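Local coordinates for protein cellulase (Uncultured bacterium, PDB 3WX5) that hydrolyses internal beta-1,4-glucosidic bonds of cellulose as a glycoside hydrolase family 12 endoglucanase, at residues A[121-126]-A[139-144]. Numbering follows the deposited sequence.
Sequences AYDLWF and GAELMI
Glu141 lies alongside Trp125 on one face of an antiparallel pair, strands 121-126 and 140-144, in the beta-sandwich (jelly roll) of glycoside hydrolase family 12. Six backbone hydrogen bonds join the strands, the shortest from Leu124 N to Leu142 O at 2.7 Å. Starting at its base, Glu141 CB sits over the six-membered ring of Trp125 as a CH-pi contact, 3.8 Å from the centroid. With CG anti to the backbone N (chi1 171°) and the chain extended beyond it, the side chain runs on over the rim of the indole; CG comes within 3.0 Å of Asp123 OD1. At the tip, the carboxylate plane lies 22° from the indole. OE1 comes 3.3 Å from Trp125 CH2 and accepts a hydrogen bond from Trp178 NE1, while OE2 stands 2.6 Å from Asp123 OD1. An alanine in place of Trp125 removes the ring against Glu141 and the stacking partner of Tyr136, and would probably open a gap that lets the carboxylate tilt, with Trp178 still holding OE1. This aromatic and acidic face is consistent with the family's sugar-binding cleft. The opposite face carries Tyr122, Leu124, Phe126, Ala140, Leu142 and Ile144, with helix 197-206 packing on Phe126, Leu142 and Ile144. There, Phe126 CE1 rests 3.8 Å from Leu142 CB, and the ring turns its edge to Ala140 O, 3.6 Å from CD1.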
loop_
_atom_site.group_PDB
_atom_site.type_symbol
_atom_site.label_atom_id
_atom_site.label_comp_id
_atom_site.label_asym_id
_atom_site.label_seq_id
_atom_site.Cartn_x
_atom_site.Cartn_y
_atom_site.Cartn_z
ATOM N N ALA A 121 -4.278 -1.736 3.952
ATOM C CA ALA A 121 -3.322 -2.641 3.326
ATOM C C ALA A 121 -2.092 -1.909 2.816
ATOM O O ALA A 121 -2.201 -0.831 2.230
ATOM C CB ALA A 121 -3.977 -3.435 2.192
ATOM N N TYR A 122 -0.925 -2.506 3.042
ATOM C CA TYR A 122 0.301 -2.070 2.352
ATOM C C TYR A 122 0.187 -2.510 0.880
ATOM O O TYR A 122 -0.480 -3.501 0.574
ATOM C CB TYR A 122 1.498 -2.765 2.989
ATOM C CG TYR A 122 1.990 -2.091 4.249
ATOM C CD1 TYR A 122 1.386 -2.337 5.484
ATOM C CD2 TYR A 122 3.000 -1.154 4.190
ATOM C CE1 TYR A 122 1.848 -1.713 6.631
ATOM C CE2 TYR A 122 3.479 -0.546 5.326
ATOM C CZ TYR A 122 2.875 -0.800 6.538
ATOM O OH TYR A 122 3.337 -0.186 7.689
ATOM N N ASP A 123 0.919 -1.834 0.006
ATOM C CA ASP A 123 0.959 -2.146 -1.425
ATOM C C ASP A 123 2.391 -1.826 -1.846
ATOM O O ASP A 123 2.820 -0.679 -1.701
ATOM C CB ASP A 123 -0.056 -1.217 -2.157
ATOM C CG ASP A 123 -0.490 -1.772 -3.499
ATOM O OD1 ASP A 123 -0.270 -2.967 -3.693
ATOM O OD2 ASP A 123 -1.103 -1.049 -4.330
ATOM N N LEU A 124 3.180 -2.851 -2.190
ATOM C CA LEU A 124 4.561 -2.614 -2.628
ATOM C C LEU A 124 4.680 -2.999 -4.096
ATOM O O LEU A 124 4.175 -4.051 -4.509
ATOM C CB LEU A 124 5.537 -3.484 -1.809
ATOM C CG LEU A 124 5.887 -3.032 -0.383
ATOM C CD1 LEU A 124 4.678 -3.074 0.521
ATOM C CD2 LEU A 124 6.989 -3.941 0.189
ATOM N N TRP A 125 5.487 -2.242 -4.848
ATOM C CA TRP A 125 5.496 -2.383 -6.298
ATOM C C TRP A 125 6.926 -2.723 -6.726
ATOM O O TRP A 125 7.883 -2.090 -6.269
ATOM C CB TRP A 125 5.034 -1.077 -6.991
ATOM C CG TRP A 125 3.547 -0.872 -6.972
ATOM C CD1 TRP A 125 2.843 0.027 -6.211
ATOM C CD2 TRP A 125 2.574 -1.605 -7.728
ATOM N NE1 TRP A 125 1.500 -0.087 -6.481
ATOM C CE2 TRP A 125 1.302 -1.120 -7.358
ATOM C CE3 TRP A 125 2.660 -2.609 -8.698
ATOM C CZ2 TRP A 125 0.120 -1.557 -7.981
ATOM C CZ3 TRP A 125 1.477 -3.084 -9.277
ATOM C CH2 TRP A 125 0.219 -2.610 -8.853
ATOM N N PHE A 126 7.035 -3.705 -7.610
ATOM C CA PHE A 126 8.323 -4.208 -8.108
ATOM C C PHE A 126 8.320 -4.294 -9.634
ATOM O O PHE A 126 7.301 -4.601 -10.254
ATOM C CB PHE A 126 8.570 -5.623 -7.577
ATOM C CG PHE A 126 8.456 -5.738 -6.080
ATOM C CD1 PHE A 126 7.207 -5.825 -5.468
ATOM C CD2 PHE A 126 9.593 -5.865 -5.294
ATOM C CE1 PHE A 126 7.106 -5.893 -4.068
ATOM C CE2 PHE A 126 9.492 -6.044 -3.916
ATOM C CZ PHE A 126 8.234 -6.099 -3.313
ATOM N N GLY A 139 6.402 -7.128 -13.651
ATOM C CA GLY A 139 6.875 -7.176 -12.260
ATOM C C GLY A 139 5.845 -7.745 -11.308
ATOM O O GLY A 139 5.330 -8.823 -11.551
ATOM N N ALA A 140 5.697 -7.118 -10.136
ATOM C CA ALA A 140 4.849 -7.704 -9.088
ATOM C C ALA A 140 4.284 -6.615 -8.191
ATOM O O ALA A 140 4.797 -5.487 -8.127
ATOM C CB ALA A 140 5.635 -8.717 -8.237
ATOM N N GLU A 141 3.197 -6.972 -7.519
ATOM C CA GLU A 141 2.590 -6.143 -6.512
ATOM C C GLU A 141 2.435 -7.043 -5.300
ATOM O O GLU A 141 1.882 -8.154 -5.409
ATOM C CB GLU A 141 1.197 -5.682 -6.975
ATOM C CG GLU A 141 0.380 -4.970 -5.882
ATOM C CD GLU A 141 -1.036 -4.619 -6.342
ATOM O OE1 GLU A 141 -1.477 -5.086 -7.418
ATOM O OE2 GLU A 141 -1.708 -3.848 -5.632
ATOM N N LEU A 142 2.918 -6.559 -4.159
ATOM C CA LEU A 142 2.812 -7.308 -2.916
ATOM C C LEU A 142 1.986 -6.510 -1.920
ATOM O O LEU A 142 2.328 -5.381 -1.571
ATOM C CB LEU A 142 4.202 -7.627 -2.357
ATOM C CG LEU A 142 4.284 -8.573 -1.156
ATOM C CD1 LEU A 142 5.711 -9.193 -1.027
ATOM C CD2 LEU A 142 3.902 -7.852 0.126
ATOM N N MET A 143 0.841 -7.062 -1.549
ATOM C CA MET A 143 -0.040 -6.408 -0.596
ATOM C C MET A 143 0.038 -7.099 0.771
ATOM O O MET A 143 0.197 -8.319 0.854
ATOM C CB MET A 143 -1.499 -6.446 -1.075
ATOM C CG MET A 143 -1.752 -5.880 -2.470
ATOM S SD MET A 143 -3.475 -5.269 -2.615
ATOM C CE MET A 143 -3.426 -3.692 -1.714
ATOM N N ILE A 144 -0.261 -6.331 1.815
ATOM C CA ILE A 144 -0.335 -6.878 3.169
ATOM C C ILE A 144 -1.578 -6.302 3.798
ATOM O O ILE A 144 -1.619 -5.101 4.079
ATOM C CB ILE A 144 0.868 -6.478 4.016
ATOM C CG1 ILE A 144 2.156 -6.992 3.356
ATOM C CG2 ILE A 144 0.731 -7.104 5.423
ATOM C CD1 ILE A 144 3.453 -6.449 3.967
#